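Local coordinates for protein polysaccharide Lyase Family 6 (Bacteroides cellulosilyticus, PDB 6QPS) that cleaves alginate, with specificity for mannuronic acid, as a calcium-binding polysaccharide lyase of family 6 from a human gut bacterium, at residues 211-216 and 240-245; 72-77 and 97-102; 271-276 and 296-301; 304-309 and 351-356. All coordinates share one frame; numbering follows the deposited sequence.

Contact 1. Residues 211-216 and 240-245. With CA (calcium ion), chain C.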
loop_
_atom_site.group_PDB
_atom_site.type_symbol
_atom_site.label_atom_id
_atom_site.label_comp_id
_atom_site.label_asym_id
_atom_site.label_seq_id
_atom_site.Cartn_x
_atom_site.Cartn_y
_atom_site.Cartn_z
ATOM N N GLY A 211 -12.642 2.709 -5.693
ATOM C CA GLY A 211 -12.802 2.447 -4.282
ATOM C C GLY A 211 -12.472 1.040 -3.836
ATOM O O GLY A 211 -13.091 0.559 -2.880
ATOM N N ALA A 212 -11.486 0.385 -4.460
ATOM C CA ALA A 212 -11.080 -0.970 -4.112
ATOM C C ALA A 212 -9.568 -1.031 -3.892
ATOM O O ALA A 212 -8.930 -2.054 -4.150
ATOM C CB ALA A 212 -11.581 -1.991 -5.143
ATOM N N GLU A 213 -8.978 0.077 -3.424
ATOM C CA GLU A 213 -7.551 0.143 -3.135
ATOM C C GLU A 213 -7.190 -0.837 -2.011
ATOM O O GLU A 213 -8.020 -1.191 -1.166
ATOM C CB GLU A 213 -7.190 1.561 -2.686
ATOM C CG GLU A 213 -7.485 2.671 -3.709
ATOM C CD GLU A 213 -8.881 3.315 -3.616
ATOM O OE1 GLU A 213 -9.778 2.761 -2.928
ATOM O OE2 GLU A 213 -9.080 4.386 -4.272
ATOM N N ILE A 214 -5.921 -1.246 -1.975
ATOM C CA ILE A 214 -5.414 -2.019 -0.841
ATOM C C ILE A 214 -4.984 -1.096 0.299
ATOM O O ILE A 214 -5.430 -1.255 1.439
ATOM C CB ILE A 214 -4.262 -2.945 -1.275
ATOM C CG1 ILE A 214 -4.659 -3.869 -2.436
ATOM C CG2 ILE A 214 -3.775 -3.800 -0.092
ATOM C CD1 ILE A 214 -5.869 -4.746 -2.191
ATOM N N ILE A 215 -4.102 -0.127 0.023
ATOM C CA ILE A 215 -3.674 0.857 1.014
ATOM C C ILE A 215 -3.938 2.258 0.474
ATOM O O ILE A 215 -3.616 2.559 -0.685
ATOM C CB ILE A 215 -2.170 0.715 1.344
ATOM C CG1 ILE A 215 -1.802 -0.667 1.874
ATOM C CG2 ILE A 215 -1.708 1.804 2.339
ATOM C CD1 ILE A 215 -0.327 -0.874 2.128
ATOM N N ARG A 216 -4.455 3.135 1.335
ATOM C CA ARG A 216 -4.593 4.560 1.043
ATOM C C ARG A 216 -3.971 5.328 2.204
ATOM O O ARG A 216 -4.324 5.090 3.370
ATOM C CB ARG A 216 -6.051 4.992 0.837
ATOM C CG ARG A 216 -6.177 6.445 0.353
ATOM C CD ARG A 216 -7.605 6.926 0.539
ATOM N NE ARG A 216 -8.568 6.395 -0.421
ATOM C CZ ARG A 216 -9.819 6.066 -0.141
ATOM N NH1 ARG A 216 -10.281 6.095 1.097
ATOM N NH2 ARG A 216 -10.624 5.666 -1.107
ATOM N N SER A 240 -6.010 -6.728 -7.446
ATOM C CA SER A 240 -6.501 -6.325 -8.761
ATOM C C SER A 240 -7.882 -5.700 -8.678
ATOM O O SER A 240 -8.653 -5.749 -9.634
ATOM C CB SER A 240 -6.483 -7.517 -9.724
ATOM O OG SER A 240 -5.147 -8.007 -9.798
ATOM N N GLY A 241 -8.196 -5.056 -7.559
ATOM C CA GLY A 241 -9.507 -4.437 -7.434
ATOM C C GLY A 241 -9.716 -3.248 -8.355
ATOM O O GLY A 241 -10.843 -3.015 -8.819
ATOM N N GLU A 242 -8.668 -2.444 -8.565
ATOM C CA GLU A 242 -8.735 -1.203 -9.333
ATOM C C GLU A 242 -7.313 -0.759 -9.663
ATOM O O GLU A 242 -6.337 -1.397 -9.268
ATOM C CB GLU A 242 -9.449 -0.111 -8.542
ATOM C CG GLU A 242 -8.761 0.215 -7.213
ATOM C CD GLU A 242 -8.848 1.692 -6.904
ATOM O OE1 GLU A 242 -7.959 2.452 -7.350
ATOM O OE2 GLU A 242 -9.818 2.088 -6.214
ATOM N N ASN A 243 -7.198 0.416 -10.293
ATOM C CA ASN A 243 -5.917 0.842 -10.845
ATOM C C ASN A 243 -4.916 1.303 -9.795
ATOM O O ASN A 243 -3.727 1.386 -10.119
ATOM C CB ASN A 243 -6.094 1.875 -11.964
ATOM C CG ASN A 243 -6.716 3.159 -11.510
ATOM O OD1 ASN A 243 -7.069 3.327 -10.353
ATOM N ND2 ASN A 243 -6.849 4.098 -12.442
ATOM N N GLU A 244 -5.336 1.554 -8.547
ATOM C CA GLU A 244 -4.396 1.881 -7.472
ATOM C C GLU A 244 -4.312 0.698 -6.503
ATOM O O GLU A 244 -5.276 0.415 -5.770
ATOM C CB GLU A 244 -4.825 3.117 -6.678
ATOM C CG GLU A 244 -5.003 4.384 -7.477
ATOM C CD GLU A 244 -5.574 5.495 -6.624
ATOM O OE1 GLU A 244 -6.731 5.331 -6.151
ATOM O OE2 GLU A 244 -4.867 6.517 -6.413
ATOM N N ILE A 245 -3.133 0.059 -6.433
ATOM C CA ILE A 245 -2.848 -0.870 -5.341
ATOM C C ILE A 245 -2.616 -0.086 -4.058
ATOM O O ILE A 245 -3.271 -0.317 -3.023
ATOM C CB ILE A 245 -1.625 -1.745 -5.673
ATOM C CG1 ILE A 245 -1.783 -2.511 -6.992
ATOM C CG2 ILE A 245 -1.333 -2.685 -4.506
ATOM C CD1 ILE A 245 -0.453 -3.091 -7.465
HETATM CA CA CA C . -8.845 4.553 -6.610
HETATM O O HOH W 1 -6.886 -3.727 -5.281
HETATM O O HOH W 2 -9.340 6.923 -6.302
HETATM O O HOH W 3 -8.458 5.080 -8.987
#

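Contact 2. Residues 72-77 and 97-102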
loop_
_atom_site.group_PDB
_atom_site.type_symbol
_atom_site.label_atom_id
_atom_site.label_comp_id
_atom_site.label_asym_id
_atom_site.label_seq_id
_atom_site.Cartn_x
_atom_site.Cartn_y
_atom_site.Cartn_z
ATOM N N LYS A 72 6.616 -4.170 27.690
ATOM C CA LYS A 72 5.578 -4.884 28.437
ATOM C C LYS A 72 4.220 -4.484 27.905
ATOM O O LYS A 72 3.410 -3.867 28.620
ATOM C CB LYS A 72 5.657 -4.552 29.927
ATOM C CG LYS A 72 6.908 -5.016 30.621
ATOM C CD LYS A 72 6.592 -5.367 32.069
ATOM C CE LYS A 72 7.208 -4.369 33.006
ATOM N NZ LYS A 72 8.696 -4.468 32.963
ATOM N N PRO A 73 3.917 -4.800 26.649
ATOM C CA PRO A 73 2.586 -4.502 26.124
ATOM C C PRO A 73 1.520 -5.358 26.792
ATOM O O PRO A 73 1.804 -6.378 27.429
ATOM C CB PRO A 73 2.691 -4.833 24.628
ATOM C CG PRO A 73 3.763 -5.877 24.550
ATOM C CD PRO A 73 4.766 -5.482 25.641
ATOM N N ILE A 74 0.280 -4.915 26.627
ATOM C CA ILE A 74 -0.911 -5.703 26.968
ATOM C C ILE A 74 -1.333 -6.452 25.706
ATOM O O ILE A 74 -1.477 -5.836 24.643
ATOM C CB ILE A 74 -2.045 -4.784 27.469
ATOM C CG1 ILE A 74 -1.599 -4.028 28.726
ATOM C CG2 ILE A 74 -3.302 -5.580 27.754
ATOM C CD1 ILE A 74 -2.551 -2.893 29.159
ATOM N N VAL A 75 -1.525 -7.771 25.806
ATOM C CA VAL A 75 -1.647 -8.632 24.631
ATOM C C VAL A 75 -3.003 -9.324 24.599
ATOM O O VAL A 75 -3.476 -9.826 25.622
ATOM C CB VAL A 75 -0.523 -9.693 24.622
ATOM C CG1 VAL A 75 -0.678 -10.650 23.433
ATOM C CG2 VAL A 75 0.860 -9.031 24.621
ATOM N N TRP A 76 -3.619 -9.350 23.418
ATOM C CA TRP A 76 -4.835 -10.114 23.147
ATOM C C TRP A 76 -4.449 -11.130 22.085
ATOM O O TRP A 76 -4.021 -10.740 20.997
ATOM C CB TRP A 76 -5.935 -9.172 22.649
ATOM C CG TRP A 76 -7.249 -9.842 22.306
ATOM C CD1 TRP A 76 -7.698 -11.054 22.736
ATOM C CD2 TRP A 76 -8.268 -9.316 21.447
ATOM N NE1 TRP A 76 -8.943 -11.318 22.192
ATOM C CE2 TRP A 76 -9.314 -10.253 21.411
ATOM C CE3 TRP A 76 -8.413 -8.116 20.737
ATOM C CZ2 TRP A 76 -10.470 -10.049 20.674
ATOM C CZ3 TRP A 76 -9.567 -7.925 20.002
ATOM C CH2 TRP A 76 -10.575 -8.887 19.979
ATOM N N ARG A 77 -4.536 -12.420 22.406
ATOM C CA ARG A 77 -3.976 -13.437 21.527
ATOM C C ARG A 77 -4.736 -14.755 21.624
ATOM O O ARG A 77 -5.464 -15.023 22.582
ATOM C CB ARG A 77 -2.496 -13.691 21.855
ATOM C CG ARG A 77 -2.222 -14.314 23.231
ATOM C CD ARG A 77 -0.720 -14.584 23.406
ATOM N NE ARG A 77 -0.346 -14.919 24.770
ATOM C CZ ARG A 77 -0.421 -16.142 25.285
ATOM N NH1 ARG A 77 -0.873 -17.152 24.552
ATOM N NH2 ARG A 77 -0.046 -16.359 26.536
ATOM N N GLU A 97 -2.246 2.769 24.902
ATOM C CA GLU A 97 -0.838 2.670 24.557
ATOM C C GLU A 97 -0.348 1.237 24.730
ATOM O O GLU A 97 -0.790 0.514 25.626
ATOM C CB GLU A 97 0.036 3.548 25.468
ATOM C CG GLU A 97 -0.276 5.023 25.490
ATOM C CD GLU A 97 0.306 5.687 26.720
ATOM O OE1 GLU A 97 1.530 5.554 26.960
ATOM O OE2 GLU A 97 -0.470 6.322 27.455
ATOM N N TYR A 98 0.625 0.862 23.909
ATOM C CA TYR A 98 1.299 -0.433 24.015
ATOM C C TYR A 98 0.316 -1.600 24.166
ATOM O O TYR A 98 0.456 -2.460 25.042
ATOM C CB TYR A 98 2.360 -0.415 25.124
ATOM C CG TYR A 98 3.513 0.531 24.813
ATOM C CD1 TYR A 98 4.579 0.122 24.016
ATOM C CD2 TYR A 98 3.531 1.828 25.314
ATOM C CE1 TYR A 98 5.636 0.985 23.740
ATOM C CE2 TYR A 98 4.588 2.701 25.021
ATOM C CZ TYR A 98 5.618 2.260 24.228
ATOM O OH TYR A 98 6.669 3.131 23.962
ATOM N N LEU A 99 -0.661 -1.650 23.261
ATOM C CA LEU A 99 -1.610 -2.755 23.147
ATOM C C LEU A 99 -1.269 -3.562 21.905
ATOM O O LEU A 99 -0.866 -2.984 20.886
ATOM C CB LEU A 99 -3.034 -2.209 23.021
ATOM C CG LEU A 99 -3.450 -1.179 24.068
ATOM C CD1 LEU A 99 -4.866 -0.687 23.768
ATOM C CD2 LEU A 99 -3.349 -1.756 25.453
ATOM N N GLN A 100 -1.398 -4.892 21.994
ATOM C CA GLN A 100 -0.972 -5.774 20.908
ATOM C C GLN A 100 -1.998 -6.872 20.677
ATOM O O GLN A 100 -2.433 -7.532 21.629
ATOM C CB GLN A 100 0.373 -6.393 21.299
ATOM C CG GLN A 100 1.158 -7.089 20.239
ATOM C CD GLN A 100 2.660 -7.055 20.565
ATOM O OE1 GLN A 100 3.239 -5.983 20.770
ATOM N NE2 GLN A 100 3.274 -8.222 20.631
ATOM N N LEU A 101 -2.375 -7.059 19.416
ATOM C CA LEU A 101 -3.145 -8.213 18.973
ATOM C C LEU A 101 -2.209 -9.168 18.250
ATOM O O LEU A 101 -1.449 -8.737 17.373
ATOM C CB LEU A 101 -4.210 -7.775 17.969
ATOM C CG LEU A 101 -5.466 -7.089 18.503
ATOM C CD1 LEU A 101 -5.160 -5.732 19.044
ATOM C CD2 LEU A 101 -6.515 -7.012 17.393
ATOM N N GLU A 102 -2.311 -10.461 18.569
ATOM C CA GLU A 102 -1.418 -11.468 18.004
ATOM C C GLU A 102 -2.154 -12.760 17.667
ATOM O O GLU A 102 -2.911 -13.294 18.484
ATOM C CB GLU A 102 -0.302 -11.893 18.986
ATOM C CG GLU A 102 0.538 -10.792 19.613
ATOM C CD GLU A 102 1.541 -11.349 20.631
ATOM O OE1 GLU A 102 1.534 -12.579 20.897
ATOM O OE2 GLU A 102 2.310 -10.549 21.191
#

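Contact 3. Residues 271-276 and 296-301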
loop_
_atom_site.group_PDB
_atom_site.type_symbol
_atom_site.label_atom_id
_atom_site.label_comp_id
_atom_site.label_asym_id
_atom_site.label_seq_id
_atom_site.Cartn_x
_atom_site.Cartn_y
_atom_site.Cartn_z
ATOM N N HIS A 271 -1.798 12.169 -4.419
ATOM C CA HIS A 271 -1.811 13.510 -3.850
ATOM C C HIS A 271 -0.675 13.592 -2.824
ATOM O O HIS A 271 -0.217 12.570 -2.309
ATOM C CB HIS A 271 -3.110 13.840 -3.093
ATOM C CG HIS A 271 -4.391 13.747 -3.867
ATOM N ND1 HIS A 271 -4.634 14.411 -5.053
ATOM C CD2 HIS A 271 -5.567 13.162 -3.523
ATOM C CE1 HIS A 271 -5.885 14.190 -5.431
ATOM N NE2 HIS A 271 -6.477 13.448 -4.511
ATOM N N GLY A 272 -0.245 14.811 -2.507
ATOM C CA GLY A 272 0.867 15.028 -1.596
ATOM C C GLY A 272 2.250 14.886 -2.225
ATOM O O GLY A 272 2.429 14.417 -3.357
ATOM N N HIS A 273 3.257 15.315 -1.460
ATOM C CA HIS A 273 4.585 15.661 -1.976
ATOM C C HIS A 273 5.681 14.951 -1.190
ATOM O O HIS A 273 5.494 14.517 -0.044
ATOM C CB HIS A 273 4.807 17.196 -1.937
ATOM C CG HIS A 273 3.599 17.957 -2.381
ATOM N ND1 HIS A 273 3.154 17.962 -3.691
ATOM C CD2 HIS A 273 2.691 18.657 -1.663
ATOM C CE1 HIS A 273 2.045 18.685 -3.757
ATOM N NE2 HIS A 273 1.722 19.077 -2.534
ATOM N N TYR A 274 6.845 14.851 -1.830
ATOM C CA TYR A 274 8.086 14.423 -1.180
ATOM C C TYR A 274 8.062 12.973 -0.701
ATOM O O TYR A 274 8.654 12.623 0.331
ATOM C CB TYR A 274 8.456 15.360 -0.029
ATOM C CG TYR A 274 8.489 16.840 -0.332
ATOM C CD1 TYR A 274 9.449 17.372 -1.185
ATOM C CD2 TYR A 274 7.585 17.714 0.251
ATOM C CE1 TYR A 274 9.517 18.727 -1.430
ATOM C CE2 TYR A 274 7.658 19.071 0.015
ATOM C CZ TYR A 274 8.590 19.575 -0.867
ATOM O OH TYR A 274 8.647 20.935 -1.098
ATOM N N ASN A 275 7.401 12.098 -1.451
ATOM C CA ASN A 275 7.384 10.675 -1.146
ATOM C C ASN A 275 8.641 10.005 -1.673
ATOM O O ASN A 275 9.168 10.381 -2.721
ATOM C CB ASN A 275 6.099 10.065 -1.693
ATOM C CG ASN A 275 4.877 10.598 -0.938
ATOM O OD1 ASN A 275 4.769 10.431 0.291
ATOM N ND2 ASN A 275 3.989 11.309 -1.627
ATOM N N VAL A 276 9.165 9.058 -0.897
ATOM C CA VAL A 276 10.430 8.385 -1.170
ATOM C C VAL A 276 10.116 6.934 -1.532
ATOM O O VAL A 276 9.545 6.197 -0.717
ATOM C CB VAL A 276 11.387 8.519 0.026
ATOM C CG1 VAL A 276 12.676 7.739 -0.225
ATOM C CG2 VAL A 276 11.704 10.006 0.335
ATOM N N ILE A 296 2.340 12.090 -9.927
ATOM C CA ILE A 296 1.640 13.372 -9.879
ATOM C C ILE A 296 2.286 14.089 -8.681
ATOM O O ILE A 296 2.938 13.459 -7.843
ATOM C CB ILE A 296 0.112 13.146 -9.675
ATOM C CG1 ILE A 296 -0.437 12.249 -10.796
ATOM C CG2 ILE A 296 -0.704 14.441 -9.593
ATOM C CD1 ILE A 296 -1.642 11.452 -10.373
ATOM N N ASN A 297 2.162 15.425 -8.619
ATOM C CA ASN A 297 2.677 16.214 -7.486
ATOM C C ASN A 297 4.207 16.305 -7.442
ATOM O O ASN A 297 4.887 15.921 -8.393
ATOM C CB ASN A 297 2.126 15.699 -6.150
ATOM C CG ASN A 297 0.675 15.284 -6.233
ATOM O OD1 ASN A 297 -0.196 16.114 -6.243
ATOM N ND2 ASN A 297 0.421 13.985 -6.335
ATOM N N GLN A 298 4.764 16.885 -6.377
ATOM C CA GLN A 298 6.156 17.304 -6.435
ATOM C C GLN A 298 7.051 16.649 -5.398
ATOM O O GLN A 298 6.605 16.153 -4.365
ATOM C CB GLN A 298 6.287 18.833 -6.368
ATOM C CG GLN A 298 5.791 19.485 -5.114
ATOM C CD GLN A 298 6.001 21.017 -5.109
ATOM O OE1 GLN A 298 6.785 21.519 -4.333
ATOM N NE2 GLN A 298 5.282 21.732 -5.954
ATOM N N GLY A 299 8.348 16.717 -5.680
ATOM C CA GLY A 299 9.350 16.518 -4.663
ATOM C C GLY A 299 9.784 15.101 -4.393
ATOM O O GLY A 299 10.635 14.898 -3.515
ATOM N N HIS A 300 9.259 14.123 -5.110
ATOM C CA HIS A 300 9.513 12.711 -4.831
ATOM C C HIS A 300 10.906 12.288 -5.281
ATOM O O HIS A 300 11.493 12.857 -6.211
ATOM C CB HIS A 300 8.488 11.811 -5.542
ATOM C CG HIS A 300 7.084 12.342 -5.509
ATOM N ND1 HIS A 300 6.353 12.499 -4.342
ATOM C CD2 HIS A 300 6.293 12.768 -6.519
ATOM C CE1 HIS A 300 5.163 12.992 -4.658
ATOM N NE2 HIS A 300 5.103 13.150 -5.968
ATOM N N THR A 301 11.429 11.261 -4.612
ATOM C CA THR A 301 12.680 10.605 -4.993
ATOM C C THR A 301 12.380 9.134 -5.276
ATOM O O THR A 301 11.839 8.437 -4.413
ATOM C CB THR A 301 13.739 10.785 -3.902
ATOM O OG1 THR A 301 13.943 12.192 -3.661
ATOM C CG2 THR A 301 15.064 10.176 -4.343
HETATM O O HOH W 4 -2.959 15.852 -6.882
HETATM O O HOH W 5 -1.362 17.205 -3.842
#

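Contact 4. Residues 304-309 and 351-356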
loop_
_atom_site.group_PDB
_atom_site.type_symbol
_atom_site.label_atom_id
_atom_site.label_comp_id
_atom_site.label_asym_id
_atom_site.label_seq_id
_atom_site.Cartn_x
_atom_site.Cartn_y
_atom_site.Cartn_z
ATOM N N ASP A 304 16.054 2.907 -7.561
ATOM C CA ASP A 304 16.342 1.469 -7.441
ATOM C C ASP A 304 15.110 0.575 -7.579
ATOM O O ASP A 304 15.129 -0.557 -7.102
ATOM C CB ASP A 304 17.127 1.182 -6.140
ATOM C CG ASP A 304 17.783 -0.198 -6.110
ATOM O OD1 ASP A 304 18.375 -0.578 -7.141
ATOM O OD2 ASP A 304 17.714 -0.851 -5.048
ATOM N N ASN A 305 14.043 1.043 -8.225
ATOM C CA ASN A 305 12.868 0.215 -8.450
ATOM C C ASN A 305 13.039 -0.597 -9.723
ATOM O O ASN A 305 13.683 -0.162 -10.672
ATOM C CB ASN A 305 11.614 1.085 -8.518
ATOM C CG ASN A 305 11.430 1.918 -7.249
ATOM O OD1 ASN A 305 10.935 1.432 -6.244
ATOM N ND2 ASN A 305 11.858 3.189 -7.298
ATOM N N TYR A 306 12.465 -1.803 -9.719
ATOM C CA TYR A 306 12.608 -2.770 -10.812
ATOM C C TYR A 306 11.202 -3.162 -11.253
ATOM O O TYR A 306 10.464 -3.785 -10.481
ATOM C CB TYR A 306 13.399 -3.984 -10.308
ATOM C CG TYR A 306 13.898 -4.949 -11.374
ATOM C CD1 TYR A 306 13.030 -5.819 -12.021
ATOM C CD2 TYR A 306 15.254 -5.010 -11.717
ATOM C CE1 TYR A 306 13.484 -6.721 -12.973
ATOM C CE2 TYR A 306 15.712 -5.913 -12.657
ATOM C CZ TYR A 306 14.823 -6.759 -13.288
ATOM O OH TYR A 306 15.307 -7.648 -14.236
ATOM N N ILE A 307 10.831 -2.771 -12.478
ATOM C CA ILE A 307 9.469 -2.929 -13.007
ATOM C C ILE A 307 9.545 -3.832 -14.228
ATOM O O ILE A 307 10.230 -3.493 -15.203
ATOM C CB ILE A 307 8.862 -1.569 -13.381
ATOM C CG1 ILE A 307 8.755 -0.724 -12.121
ATOM C CG2 ILE A 307 7.514 -1.737 -13.995
ATOM C CD1 ILE A 307 8.708 0.767 -12.315
ATOM N N LYS A 308 8.885 -4.989 -14.161
ATOM C CA LYS A 308 8.957 -6.015 -15.200
ATOM C C LYS A 308 7.584 -6.449 -15.707
ATOM O O LYS A 308 6.713 -6.841 -14.926
ATOM C CB LYS A 308 9.715 -7.253 -14.662
ATOM C CG LYS A 308 9.895 -8.388 -15.659
ATOM C CD LYS A 308 10.495 -9.654 -15.041
ATOM C CE LYS A 308 10.895 -10.649 -16.112
ATOM N NZ LYS A 308 11.253 -11.975 -15.519
ATOM N N ASP A 309 7.448 -6.499 -17.041
ATOM C CA ASP A 309 6.308 -7.119 -17.713
ATOM C C ASP A 309 4.969 -6.590 -17.198
ATOM O O ASP A 309 4.033 -7.364 -16.980
ATOM C CB ASP A 309 6.328 -8.646 -17.573
ATOM C CG ASP A 309 7.504 -9.313 -18.267
ATOM O OD1 ASP A 309 8.111 -8.724 -19.204
ATOM O OD2 ASP A 309 7.814 -10.468 -17.876
ATOM N N THR A 351 14.945 0.199 -13.197
ATOM C CA THR A 351 14.906 -0.691 -14.359
ATOM C C THR A 351 13.468 -0.838 -14.826
ATOM O O THR A 351 12.582 -1.109 -14.009
ATOM C CB THR A 351 15.459 -2.074 -14.004
ATOM O OG1 THR A 351 16.846 -1.973 -13.658
ATOM C CG2 THR A 351 15.306 -3.031 -15.172
ATOM N N PHE A 352 13.242 -0.632 -16.133
ATOM C CA PHE A 352 11.940 -0.802 -16.771
ATOM C C PHE A 352 12.131 -1.834 -17.871
ATOM O O PHE A 352 12.690 -1.530 -18.933
ATOM C CB PHE A 352 11.442 0.517 -17.327
ATOM C CG PHE A 352 11.370 1.600 -16.311
ATOM C CD1 PHE A 352 10.228 1.773 -15.547
ATOM C CD2 PHE A 352 12.443 2.450 -16.099
ATOM C CE1 PHE A 352 10.155 2.766 -14.597
ATOM C CE2 PHE A 352 12.359 3.469 -15.150
ATOM C CZ PHE A 352 11.229 3.608 -14.388
ATOM N N LEU A 353 11.689 -3.051 -17.591
ATOM C CA LEU A 353 11.911 -4.210 -18.445
ATOM C C LEU A 353 10.586 -4.651 -19.057
ATOM O O LEU A 353 9.661 -5.054 -18.332
ATOM C CB LEU A 353 12.556 -5.327 -17.621
ATOM C CG LEU A 353 12.839 -6.633 -18.336
ATOM C CD1 LEU A 353 13.772 -6.447 -19.540
ATOM C CD2 LEU A 353 13.405 -7.676 -17.392
ATOM N N ASN A 354 10.496 -4.575 -20.384
ATOM C CA ASN A 354 9.228 -4.800 -21.072
ATOM C C ASN A 354 8.082 -4.069 -20.355
ATOM O O ASN A 354 6.987 -4.611 -20.172
ATOM C CB ASN A 354 8.948 -6.287 -21.229
ATOM C CG ASN A 354 7.753 -6.554 -22.080
ATOM O OD1 ASN A 354 7.502 -5.857 -23.078
ATOM N ND2 ASN A 354 6.999 -7.594 -21.719
ATOM N N SER A 355 8.346 -2.810 -19.984
ATOM C CA SER A 355 7.399 -1.938 -19.299
ATOM C C SER A 355 7.576 -0.511 -19.818
ATOM O O SER A 355 8.700 -0.027 -19.950
ATOM C CB SER A 355 7.678 -1.970 -17.783
ATOM O OG SER A 355 7.562 -3.300 -17.273
ATOM N N SER A 356 6.459 0.168 -20.087
ATOM C CA SER A 356 6.484 1.413 -20.855
ATOM C C SER A 356 6.926 2.631 -20.021
ATOM O O SER A 356 6.856 2.659 -18.778
ATOM C CB SER A 356 5.088 1.722 -21.389
ATOM O OG SER A 356 4.295 2.160 -20.288
#

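Contact 1. Residues 211-216 and 240-245
Glu213 and Glu242 meet at a calcium ion on the parallel beta-helix of this family 6 lyase, where 211-216 and 240-245 belong to neighbouring coils. Glu242 grips the ion with both oxygens, OE1 at 2.4 Å and OE2 at 2.7 Å from the calcium, whereas Glu213 OE2 and Glu244 OE1 each bind once; two waters and Asn210 complete the site. The carboxylate planes of Glu213 and Glu242 stand 42° apart, and the calcium probably offsets the repulsion between Glu213 OE2 and Glu242 OE2, 3.1 Å from each other. Glu213 reaches the ion through a chain bent at chi2 (90°).

Hydrogen bonds then hold the ligands in place. OE2 of Glu242 also accepts two backbone donors, Gly211 N nearly end-on to its C-O bond and Ala212 N from the anti side, while its OE1 takes Glu244 N on the anti lone pair; this fixes the rotation of the carboxylate. The second oxygen of Glu244 is bound by Ser247. A salt bridge of charge alone joins Arg216 NH2 to Glu213 OE1 at 3.5 Å, the oxygen lying well out of the guanidinium plane.

Away from the metal, Ile214 and Ile245 run side by side, with Phe236 of strand 230-237 against both. Ile245 O receives two amides, Ile214 N at 3.0 Å and, straighter, Ile215 N at 3.2 Å in the carbonyl plane.

Contact 2. Residues 72-77 and 97-102
Strands 74-77 and 99-102 run parallel with axes 4.7 Å apart and 20° between their directions, pairing Ile74 with Leu99 through to Arg77 with Glu102 as adjacent rungs of the beta-helix. Four backbone hydrogen bonds alternate between them, from Ile74 N to Tyr98 O at the start to Glu102 N and Trp76 O at 3.0 Å.

Ile74, Trp76, Leu99 and Leu101 share the buried face. CD2 of Leu99 lies alongside Ile74 CB at 3.9 Å, and Leu101 CG approaches Trp76 CE3 obliquely at 3.8 Å; Trp76 extends its indole beside Leu101 because CG is anti to the backbone N (chi1 179°). Phe64 and Leu92 from other strands join this core.

On the other face Glu102 crosses Val75, its CD 3.6 Å from Val75 CG1. Gln100 NE2 donates to Glu102 OE2 at 2.6 Å, on the anti side and 16° out of the carboxylate plane, and Glu102 OE1 forms a salt bridge with Arg134. With an alanine at Glu102, Arg134 is likely to lose this salt bridge and the Gln100 amide to be freer to turn.

Hydrocarbon thus seals one face, while on the partly exposed one Glu102, held at both oxygens, is probably kept in place across Val75.

Contact 3. Residues 271-276 and 296-301
Tyr274 N donates to Gln298 O at 2.9 Å, in the carbonyl plane, and Asn275 N donates to His300 ND1 at 3.1 Å, only 5° out of the ring plane. The imidazole of His300 is fixed at both nitrogens, since its NE2 donates a hydrogen bond to Ile296 O at 2.9 Å within its own segment. Its CG stands beside the backbone N (chi1 -41°), with ND1 turned to Asn275 N. A leucine in place of His300 would probably leave Asn275 N and Ile296 O without their imidazole partners. Thr301 N to Asn275 O continues the pairing, and Gln298 N makes a weak bond to His273 ND1 at the ring edge.

These are equivalent turns of successive coils of the parallel beta-helix, running 6° apart and leading into the strands that begin near Val276 and Thr301. Two waters link Asn297 OD1 to the other turn, one through His271 ND1 and one through Gly272 N; Asn297 ND2 bonds to Arg270 O.

Beside the ring, the Asn275 amide lies nearly parallel to that of His300, planes 11° apart, and is held by Ser250 and Asn253. CB of Asn297 packs against Gly272 O at 3.1 Å. At the outer end Tyr274 and Gln298 extend the same way and share Arg324, while Tyr274 CD1 rests 3.6 Å from Gly299 CA, where a side chain on the glycine would strike the ring.

Contact 4. Residues 304-309 and 351-356
Ile307 and Phe352 form the tight side of this contact between parallel rungs of the beta-helix, Ile307 CD1 coming obliquely to Phe352 CE1 at 3.4 Å. Phe282 and Phe373 of flanking strands enlarge this buried face. Four backbone hydrogen bonds tie 305-309 to 351-353, the one from Leu353 N to Ile307 O being almost straight at 178°. The buried Ser355 OG donates to Leu353 O from above its carbonyl plane.

Helix 433-445 covers the other face. Thr351 CG2 sits over one face of the Tyr306 ring, 4.1 Å from its centroid, as a CH-pi contact. Leu353 CD2 touches both Tyr306 OH (3.7 Å) and Lys308 CG (4.0 Å); Glu437 of the helix binds the polar ends of Tyr306 and Lys308.

The looser, solvent side is at the partly exposed Asp309 and Asn354, where Asn354 ND2 donates a hydrogen bond to Asp309 OD1 at 3.0 Å from above the carboxylate plane. The pairing is therefore apolar on the inner face, while polar groups close the turn and tie the outer face to the helix.

How the contacts relate
All four contacts join neighbouring coils of the parallel beta-helix and follow one another along the chain in the order 2, 1, 3, 4. Contact 2 lies toward the N-terminal end, its centre about 41 Å from that of contact 4, and the two fall on opposite sides of the chain's centre. Contact 1, with the calcium, is nearest the middle; its centre is about 19 Å from that of contact 3 and about 21 Å from that of contact 4. Strand 301-308 connects contact 3, whose turn ends where the strand begins, with contact 4 at its far end. Neighbouring coils thus meet through strands in contacts 2 and 4 and mainly through turns in contacts 1 and 3, with the calcium bound at contact 1.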